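Local coordinates for protein purine nucleoside phosphorylase (Bacillus licheniformis, PDB 6DZD) that probably cleaves adenosine, inosine and methylthioadenosine with phosphate to release the free base, and probably also deaminates adenosine, at residues 75-87 with 121-133. Residues are numbered along the deposited sequence; the frame is centred on the assembly and turned at random.
Sequences TDLHDWVFADQTH and PNLFLALCFADCV
Trp-80 and Phe-124 are bridge partners on parallel strands 80-82 and 124-129, whose directions differ by 30°. CB of Phe-124 sits over the indole face, 3.8 Å from the centroid of the five-membered ring, a CH-pi contact; the six-membered ring of Trp-80 and the Phe-124 ring lie at 22° with centroids 5.3 Å apart, too far offset for much overlap. Next along, CB of Ala-126 lies over the middle of the Phe-82 ring, 3.6 Å from its centroid, and also meets the indole edge. On the other face of the sheet CG2 of Val-81 touches CD2 of Leu-123. Phe-124 N donates to Asp-79 O and Val-81 N to Phe-124 O, with a weak, bent bond from Ala-126 N to Val-81 O.

Ala-83 N and Ala-126 O are 4.1 Å apart; a water accepts from Ala-83 N and lies within hydrogen-bonding distance of Ala-126 O and Gln-85 OE1. Extended past CG, Gln-85 clamps Cys-128: OE1 accepts from Cys-128 N at 2.9 Å (176°) and NE2 donates to Cys-128 O at 3.2 Å. Each donor lies in the accepting carbonyl's plane, on an oxygen lone pair, which fixes the amide's rotation.

In the second shell, Trp-80 NE1 donates in its ring plane to Thr-75 OG1 (3.1 Å), itself bonded to Ala-70 O of helix 59-72, and Leu-77 CD1 covers the opposite indole face. Replacing Trp-80 by alanine would probably open a gap between Leu-77 and Phe-124 and leave Thr-75 OG1 without its indole donor.

Strand 80-82 is outermost in its mixed sheet. The loops after both strands bring His-87 CE1 to Cys-132 SG (3.5 Å), beside His-149 and Asp-114; Cys-132, His-149 and Asp-114 resemble a Cys-His-Asp triad, consistent with a YfiH/LACC1-family active site.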
ATOM      1  N   THR A  75       4.790  -0.704 -19.678  1.00 28.71           N
ATOM      2  CA  THR A  75       3.737  -1.706 -19.585  1.00 28.59           C
ATOM      3  C   THR A  75       2.469  -1.154 -20.214  1.00 28.76           C
ATOM      4  O   THR A  75       2.392   0.015 -20.604  1.00 28.72           O
ATOM      5  CB  THR A  75       3.436  -2.118 -18.133  1.00 26.30           C
ATOM      6  OG1 THR A  75       2.934  -0.987 -17.391  1.00 24.28           O
ATOM      7  CG2 THR A  75       4.683  -2.670 -17.452  1.00 26.19           C
ATOM      8  N   ASP A  76       1.466  -2.018 -20.295  1.00 29.08           N
ATOM      9  CA  ASP A  76       0.147  -1.658 -20.776  1.00 29.32           C
ATOM     10  C   ASP A  76      -0.840  -1.639 -19.620  1.00 27.11           C
ATOM     11  O   ASP A  76      -0.897  -2.588 -18.829  1.00 26.39           O
ATOM     12  CB  ASP A  76      -0.318  -2.664 -21.815  1.00 31.81           C
ATOM     13  CG  ASP A  76      -1.390  -2.114 -22.720  1.00 32.95           C
ATOM     14  OD1 ASP A  76      -2.247  -1.337 -22.237  1.00 31.39           O
ATOM     15  OD2 ASP A  76      -1.360  -2.458 -23.928  1.00 35.62           O
ATOM     16  N   LEU A  77      -1.678  -0.599 -19.579  1.00 26.30           N
ATOM     17  CA  LEU A  77      -2.679  -0.485 -18.527  1.00 24.49           C
ATOM     18  C   LEU A  77      -3.698  -1.617 -18.578  1.00 25.23           C
ATOM     19  O   LEU A  77      -4.373  -1.880 -17.575  1.00 23.90           O
ATOM     20  CB  LEU A  77      -3.390   0.864 -18.648  1.00 24.74           C
ATOM     21  CG  LEU A  77      -4.099   1.402 -17.405  1.00 23.90           C
ATOM     22  CD1 LEU A  77      -3.128   1.478 -16.243  1.00 22.58           C
ATOM     23  CD2 LEU A  77      -4.737   2.749 -17.676  1.00 24.75           C
ATOM     24  N   HIS A  78      -3.798  -2.312 -19.713  1.00 27.55           N
ATOM     25  CA  HIS A  78      -4.678  -3.468 -19.829  1.00 28.65           C
ATOM     26  C   HIS A  78      -4.250  -4.622 -18.940  1.00 27.94           C
ATOM     27  O   HIS A  78      -5.085  -5.460 -18.591  1.00 28.10           O
ATOM     28  CB  HIS A  78      -4.741  -3.933 -21.288  1.00 31.64           C
ATOM     29  CG  HIS A  78      -5.464  -2.977 -22.183  1.00 32.70           C
ATOM     30  ND1 HIS A  78      -4.889  -1.811 -22.643  1.00 32.66           N
ATOM     31  CD2 HIS A  78      -6.729  -2.991 -22.668  1.00 33.90           C
ATOM     32  CE1 HIS A  78      -5.762  -1.156 -23.389  1.00 33.75           C
ATOM     33  NE2 HIS A  78      -6.885  -1.853 -23.424  1.00 34.55           N
ATOM     34  N   ASP A  79      -2.971  -4.691 -18.577  1.00 27.30           N
ATOM     35  CA  ASP A  79      -2.455  -5.757 -17.733  1.00 26.75           C
ATOM     36  C   ASP A  79      -2.365  -5.336 -16.263  1.00 24.16           C
ATOM     37  O   ASP A  79      -1.639  -5.967 -15.481  1.00 23.51           O
ATOM     38  CB  ASP A  79      -1.094  -6.226 -18.246  1.00 28.08           C
ATOM     39  CG  ASP A  79      -1.124  -6.613 -19.716  1.00 30.97           C
ATOM     40  OD1 ASP A  79      -2.061  -7.331 -20.143  1.00 32.29           O
ATOM     41  OD2 ASP A  79      -0.198  -6.184 -20.447  1.00 32.09           O
ATOM     42  N   TRP A  80      -3.092  -4.291 -15.874  1.00 24.59           N
ATOM     43  CA  TRP A  80      -3.141  -3.842 -14.495  1.00 22.60           C
ATOM     44  C   TRP A  80      -4.456  -4.273 -13.835  1.00 22.45           C
ATOM     45  O   TRP A  80      -5.480  -4.466 -14.501  1.00 23.56           O
ATOM     46  CB  TRP A  80      -2.988  -2.323 -14.417  1.00 22.28           C
ATOM     47  CG  TRP A  80      -1.627  -1.842 -14.752  1.00 22.30           C
ATOM     48  CD1 TRP A  80      -0.966  -2.012 -15.937  1.00 23.49           C
ATOM     49  CD2 TRP A  80      -0.740  -1.111 -13.895  1.00 21.53           C
ATOM     50  NE1 TRP A  80       0.277  -1.436 -15.867  1.00 23.36           N
ATOM     51  CE2 TRP A  80       0.442  -0.876 -14.625  1.00 22.19           C
ATOM     52  CE3 TRP A  80      -0.829  -0.633 -12.585  1.00 20.72           C
ATOM     53  CZ2 TRP A  80       1.532  -0.185 -14.086  1.00 21.97           C
ATOM     54  CZ3 TRP A  80       0.256   0.061 -12.050  1.00 20.62           C
ATOM     55  CH2 TRP A  80       1.418   0.279 -12.806  1.00 21.33           C
ATOM     56  N   VAL A  81      -4.415  -4.427 -12.506  1.00 21.54           N
ATOM     57  CA  VAL A  81      -5.577  -4.842 -11.726  1.00 21.51           C
ATOM     58  C   VAL A  81      -5.709  -3.954 -10.495  1.00 20.35           C
ATOM     59  O   VAL A  81      -4.753  -3.809  -9.725  1.00 19.28           O
ATOM     60  CB  VAL A  81      -5.486  -6.318 -11.301  1.00 21.69           C
ATOM     61  CG1 VAL A  81      -6.701  -6.681 -10.508  1.00 21.93           C
ATOM     62  CG2 VAL A  81      -5.328  -7.216 -12.524  1.00 23.03           C
ATOM     63  N   PHE A  82      -6.913  -3.413 -10.287  1.00 20.08           N
ATOM     64  CA  PHE A  82      -7.214  -2.465  -9.223  1.00 20.00           C
ATOM     65  C   PHE A  82      -8.300  -3.029  -8.312  1.00 20.97           C
ATOM     66  O   PHE A  82      -9.019  -3.962  -8.678  1.00 21.89           O
ATOM     67  CB  PHE A  82      -7.642  -1.100  -9.817  1.00 20.83           C
ATOM     68  CG  PHE A  82      -6.495  -0.295 -10.377  1.00 20.14           C
ATOM     69  CD1 PHE A  82      -5.808  -0.729 -11.508  1.00 20.16           C
ATOM     70  CD2 PHE A  82      -6.100   0.884  -9.784  1.00 19.78           C
ATOM     71  CE1 PHE A  82      -4.740   0.001 -12.023  1.00 20.03           C
ATOM     72  CE2 PHE A  82      -5.039   1.618 -10.302  1.00 19.64           C
ATOM     73  CZ  PHE A  82      -4.364   1.178 -11.421  1.00 19.87           C
ATOM     74  N   ALA A  83      -8.416  -2.455  -7.111  1.00 18.38           N
ATOM     75  CA  ALA A  83      -9.341  -2.951  -6.098  1.00 19.71           C
ATOM     76  C   ALA A  83     -10.310  -1.867  -5.658  1.00 21.26           C
ATOM     77  O   ALA A  83      -9.964  -0.683  -5.593  1.00 20.72           O
ATOM     78  CB  ALA A  83      -8.618  -3.471  -4.859  1.00 18.72           C
ATOM     79  N   ASP A  84     -11.542  -2.293  -5.399  1.00 18.27           N
ATOM     80  CA  ASP A  84     -12.539  -1.492  -4.702  1.00 20.13           C
ATOM     81  C   ASP A  84     -12.211  -1.616  -3.223  1.00 20.32           C
ATOM     82  O   ASP A  84     -12.606  -2.580  -2.568  1.00 21.03           O
ATOM     83  CB  ASP A  84     -13.938  -2.002  -5.036  1.00 21.49           C
ATOM     84  CG  ASP A  84     -14.973  -1.605  -4.009  1.00 22.78           C
ATOM     85  OD1 ASP A  84     -15.215  -0.387  -3.848  1.00 23.16           O
ATOM     86  OD2 ASP A  84     -15.528  -2.520  -3.367  1.00 23.02           O
ATOM     87  N   GLN A  85     -11.464  -0.656  -2.692  1.00 21.49           N
ATOM     88  CA  GLN A  85     -10.867  -0.823  -1.376  1.00 19.75           C
ATOM     89  C   GLN A  85     -11.851  -0.402  -0.293  1.00 20.31           C
ATOM     90  O   GLN A  85     -12.244   0.770  -0.225  1.00 20.02           O
ATOM     91  CB  GLN A  85      -9.561  -0.042  -1.293  1.00 16.90           C
ATOM     92  CG  GLN A  85      -8.433  -0.617  -2.164  1.00 15.96           C
ATOM     93  CD  GLN A  85      -7.315   0.377  -2.390  1.00 14.67           C
ATOM     94  OE1 GLN A  85      -6.890   0.614  -3.520  1.00 14.63           O
ATOM     95  NE2 GLN A  85      -6.842   0.981  -1.307  1.00 13.89           N
ATOM     96  N   THR A  86     -12.241  -1.358   0.560  1.00 17.57           N
ATOM     97  CA  THR A  86     -13.242  -1.125   1.597  1.00 17.97           C
ATOM     98  C   THR A  86     -12.658  -1.164   3.011  1.00 16.90           C
ATOM     99  O   THR A  86     -13.409  -1.303   3.975  1.00 17.41           O
ATOM    100  CB  THR A  86     -14.389  -2.136   1.482  1.00 19.48           C
ATOM    101  OG1 THR A  86     -13.881  -3.465   1.617  1.00 19.62           O
ATOM    102  CG2 THR A  86     -15.108  -2.001   0.153  1.00 20.64           C
ATOM    103  N   HIS A  87     -11.338  -1.064   3.160  1.00 20.95           N
ATOM    104  CA  HIS A  87     -10.714  -1.005   4.481  1.00 19.41           C
ATOM    105  C   HIS A  87     -11.084  -2.197   5.361  1.00 20.15           C
ATOM    106  O   HIS A  87     -11.216  -2.068   6.585  1.00 19.71           O
ATOM    107  CB  HIS A  87     -11.059   0.311   5.177  1.00 18.72           C
ATOM    108  CG  HIS A  87     -10.379   1.492   4.557  1.00 17.75           C
ATOM    109  ND1 HIS A  87      -9.356   2.177   5.179  1.00 16.38           N
ATOM    110  CD2 HIS A  87     -10.535   2.066   3.343  1.00 18.17           C
ATOM    111  CE1 HIS A  87      -8.932   3.142   4.385  1.00 15.87           C
ATOM    112  NE2 HIS A  87      -9.629   3.094   3.263  1.00 16.88           N
ATOM    113  N   PRO A 121       3.180 -13.679 -14.824  1.00 30.78           N
ATOM    114  CA  PRO A 121       4.055 -12.622 -15.347  1.00 30.87           C
ATOM    115  C   PRO A 121       3.293 -11.488 -16.013  1.00 30.44           C
ATOM    116  O   PRO A 121       2.188 -11.664 -16.528  1.00 31.05           O
ATOM    117  CB  PRO A 121       4.907 -13.366 -16.384  1.00 33.86           C
ATOM    118  CG  PRO A 121       3.955 -14.396 -16.939  1.00 35.55           C
ATOM    119  CD  PRO A 121       3.118 -14.840 -15.738  1.00 33.60           C
ATOM    120  N   ASN A 122       3.924 -10.307 -16.003  1.00 30.82           N
ATOM    121  CA  ASN A 122       3.421  -9.109 -16.692  1.00 30.59           C
ATOM    122  C   ASN A 122       2.011  -8.761 -16.223  1.00 28.98           C
ATOM    123  O   ASN A 122       1.151  -8.329 -16.999  1.00 29.60           O
ATOM    124  CB  ASN A 122       3.491  -9.289 -18.209  1.00 33.40           C
ATOM    125  CG  ASN A 122       4.873  -9.737 -18.667  1.00 35.37           C
ATOM    126  OD1 ASN A 122       5.845  -8.996 -18.527  1.00 34.98           O
ATOM    127  ND2 ASN A 122       4.973 -10.955 -19.195  1.00 37.67           N
ATOM    128  N   LEU A 123       1.779  -8.920 -14.926  1.00 29.31           N
ATOM    129  CA  LEU A 123       0.478  -8.629 -14.345  1.00 27.87           C
ATOM    130  C   LEU A 123       0.675  -7.720 -13.146  1.00 25.57           C
ATOM    131  O   LEU A 123       1.089  -8.187 -12.078  1.00 24.67           O
ATOM    132  CB  LEU A 123      -0.231  -9.909 -13.936  1.00 28.26           C
ATOM    133  CG  LEU A 123      -1.724  -9.644 -13.844  1.00 27.73           C
ATOM    134  CD1 LEU A 123      -2.519 -10.837 -14.342  1.00 29.52           C
ATOM    135  CD2 LEU A 123      -2.066  -9.300 -12.431  1.00 25.53           C
ATOM    136  N   PHE A 124       0.348  -6.441 -13.304  1.00 24.82           N
ATOM    137  CA  PHE A 124       0.691  -5.435 -12.315  1.00 23.00           C
ATOM    138  C   PHE A 124      -0.484  -5.156 -11.378  1.00 21.64           C
ATOM    139  O   PHE A 124      -1.580  -4.811 -11.826  1.00 22.10           O
ATOM    140  CB  PHE A 124       1.162  -4.165 -13.020  1.00 23.20           C
ATOM    141  CG  PHE A 124       2.626  -4.204 -13.419  1.00 24.20           C
ATOM    142  CD1 PHE A 124       3.059  -4.995 -14.478  1.00 26.26           C
ATOM    143  CD2 PHE A 124       3.575  -3.467 -12.710  1.00 23.30           C
ATOM    144  CE1 PHE A 124       4.413  -5.031 -14.844  1.00 27.41           C
ATOM    145  CE2 PHE A 124       4.939  -3.507 -13.063  1.00 24.42           C
ATOM    146  CZ  PHE A 124       5.354  -4.288 -14.135  1.00 26.47           C
ATOM    147  N   LEU A 125      -0.233  -5.287 -10.071  1.00 20.36           N
ATOM    148  CA  LEU A 125      -1.230  -5.104  -9.022  1.00 19.79           C
ATOM    149  C   LEU A 125      -1.132  -3.680  -8.487  1.00 19.38           C
ATOM    150  O   LEU A 125      -0.032  -3.129  -8.377  1.00 19.23           O
ATOM    151  CB  LEU A 125      -1.000  -6.120  -7.898  1.00 19.43           C
ATOM    152  CG  LEU A 125      -0.520  -7.508  -8.367  1.00 20.08           C
ATOM    153  CD1 LEU A 125      -0.230  -8.449  -7.206  1.00 19.92           C
ATOM    154  CD2 LEU A 125      -1.545  -8.117  -9.266  1.00 21.09           C
ATOM    155  N   ALA A 126      -2.275  -3.075  -8.154  1.00 19.06           N
ATOM    156  CA  ALA A 126      -2.278  -1.651  -7.800  1.00 18.96           C
ATOM    157  C   ALA A 126      -3.250  -1.307  -6.670  1.00 18.77           C
ATOM    158  O   ALA A 126      -4.448  -1.603  -6.768  1.00 19.50           O
ATOM    159  CB  ALA A 126      -2.597  -0.807  -9.044  1.00 19.96           C
ATOM    160  N   LEU A 127      -2.735  -0.623  -5.627  1.00 17.49           N
ATOM    161  CA  LEU A 127      -3.544  -0.123  -4.514  1.00 17.41           C
ATOM    162  C   LEU A 127      -3.335   1.381  -4.283  1.00 17.41           C
ATOM    163  O   LEU A 127      -2.235   1.916  -4.457  1.00 17.35           O
ATOM    164  CB  LEU A 127      -3.265  -0.911  -3.205  1.00 16.80           C
ATOM    165  CG  LEU A 127      -3.692  -2.390  -3.308  1.00 17.28           C
ATOM    166  CD1 LEU A 127      -3.110  -3.261  -2.181  1.00 17.05           C
ATOM    167  CD2 LEU A 127      -5.217  -2.561  -3.437  1.00 18.65           C
ATOM    168  N   CYS A 128      -4.416   2.063  -3.921  1.00 17.24           N
ATOM    169  CA  CYS A 128      -4.438   3.514  -3.782  1.00 17.55           C
ATOM    170  C   CYS A 128      -4.220   3.936  -2.332  1.00 16.86           C
ATOM    171  O   CYS A 128      -4.633   3.238  -1.396  1.00 16.53           O
ATOM    172  CB  CYS A 128      -5.741   4.094  -4.318  1.00 18.96           C
ATOM    173  SG  CYS A 128      -5.778   3.939  -6.107  1.00 20.21           S
ATOM    174  N   PHE A 129      -3.482   5.038  -2.157  1.00 10.14           N
ATOM    175  CA  PHE A 129      -3.013   5.452  -0.849  1.00 10.09           C
ATOM    176  C   PHE A 129      -2.971   6.959  -0.740  1.00 10.43           C
ATOM    177  O   PHE A 129      -2.752   7.655  -1.735  1.00 11.09           O
ATOM    178  CB  PHE A 129      -1.631   4.889  -0.570  1.00 33.77           C
ATOM    179  CG  PHE A 129      -1.623   3.408  -0.376  1.00 33.58           C
ATOM    180  CD1 PHE A 129      -1.835   2.867   0.875  1.00 33.62           C
ATOM    181  CD2 PHE A 129      -1.415   2.558  -1.443  1.00 33.57           C
ATOM    182  CE1 PHE A 129      -1.821   1.505   1.053  1.00 33.55           C
ATOM    183  CE2 PHE A 129      -1.400   1.207  -1.265  1.00 33.56           C
ATOM    184  CZ  PHE A 129      -1.600   0.675  -0.021  1.00 33.50           C
ATOM    185  N   ALA A 130      -3.250   7.459   0.463  1.00 16.81           N
ATOM    186  CA  ALA A 130      -3.050   8.866   0.757  1.00 17.35           C
ATOM    187  C   ALA A 130      -2.936   9.064   2.263  1.00 17.90           C
ATOM    188  O   ALA A 130      -3.491  10.039   2.776  1.00 18.64           O
ATOM    189  CB  ALA A 130      -4.190   9.708   0.181  1.00 17.71           C
ATOM    190  N   ASP A 131      -2.252   8.134   2.952  1.00 18.01           N
ATOM    191  CA  ASP A 131      -1.964   8.115   4.390  1.00 18.66           C
ATOM    192  C   ASP A 131      -1.904   6.689   4.955  1.00 18.37           C
ATOM    193  O   ASP A 131      -1.061   6.401   5.810  1.00 18.72           O
ATOM    194  CB  ASP A 131      -2.977   8.904   5.213  1.00 19.60           C
ATOM    195  CG  ASP A 131      -2.583  10.354   5.386  1.00 20.45           C
ATOM    196  OD1 ASP A 131      -1.413  10.690   5.096  1.00 20.39           O
ATOM    197  OD2 ASP A 131      -3.448  11.162   5.786  1.00 21.33           O
ATOM    198  N   CYS A 132      -2.810   5.805   4.528  1.00 18.77           N
ATOM    199  CA  CYS A 132      -2.816   4.426   5.020  1.00 18.69           C
ATOM    200  C   CYS A 132      -1.526   3.696   4.621  1.00 18.96           C
ATOM    201  O   CYS A 132      -0.790   4.115   3.731  1.00 19.20           O
ATOM    202  CB  CYS A 132      -4.026   3.645   4.489  1.00 18.46           C
ATOM    203  SG  CYS A 132      -5.675   4.433   4.544  1.00 18.80           S
ATOM    204  N   VAL A 133      -1.280   2.570   5.285  1.00 17.57           N
ATOM    205  CA  VAL A 133      -0.025   1.822   5.191  1.00 17.94           C
ATOM    206  C   VAL A 133       0.037   0.893   3.977  1.00 17.43           C
ATOM    207  O   VAL A 133      -0.758  -0.051   3.858  1.00 17.07           O
ATOM    208  CB  VAL A 133       0.211   1.027   6.486  1.00 18.67           C
ATOM    209  CG1 VAL A 133       1.432   0.163   6.370  1.00 20.01           C
ATOM    210  CG2 VAL A 133       0.304   1.957   7.661  1.00 19.44           C
TER
HETATM  211  O   HOH W   1      -6.598  -0.199  -6.344  1.00 14.85           O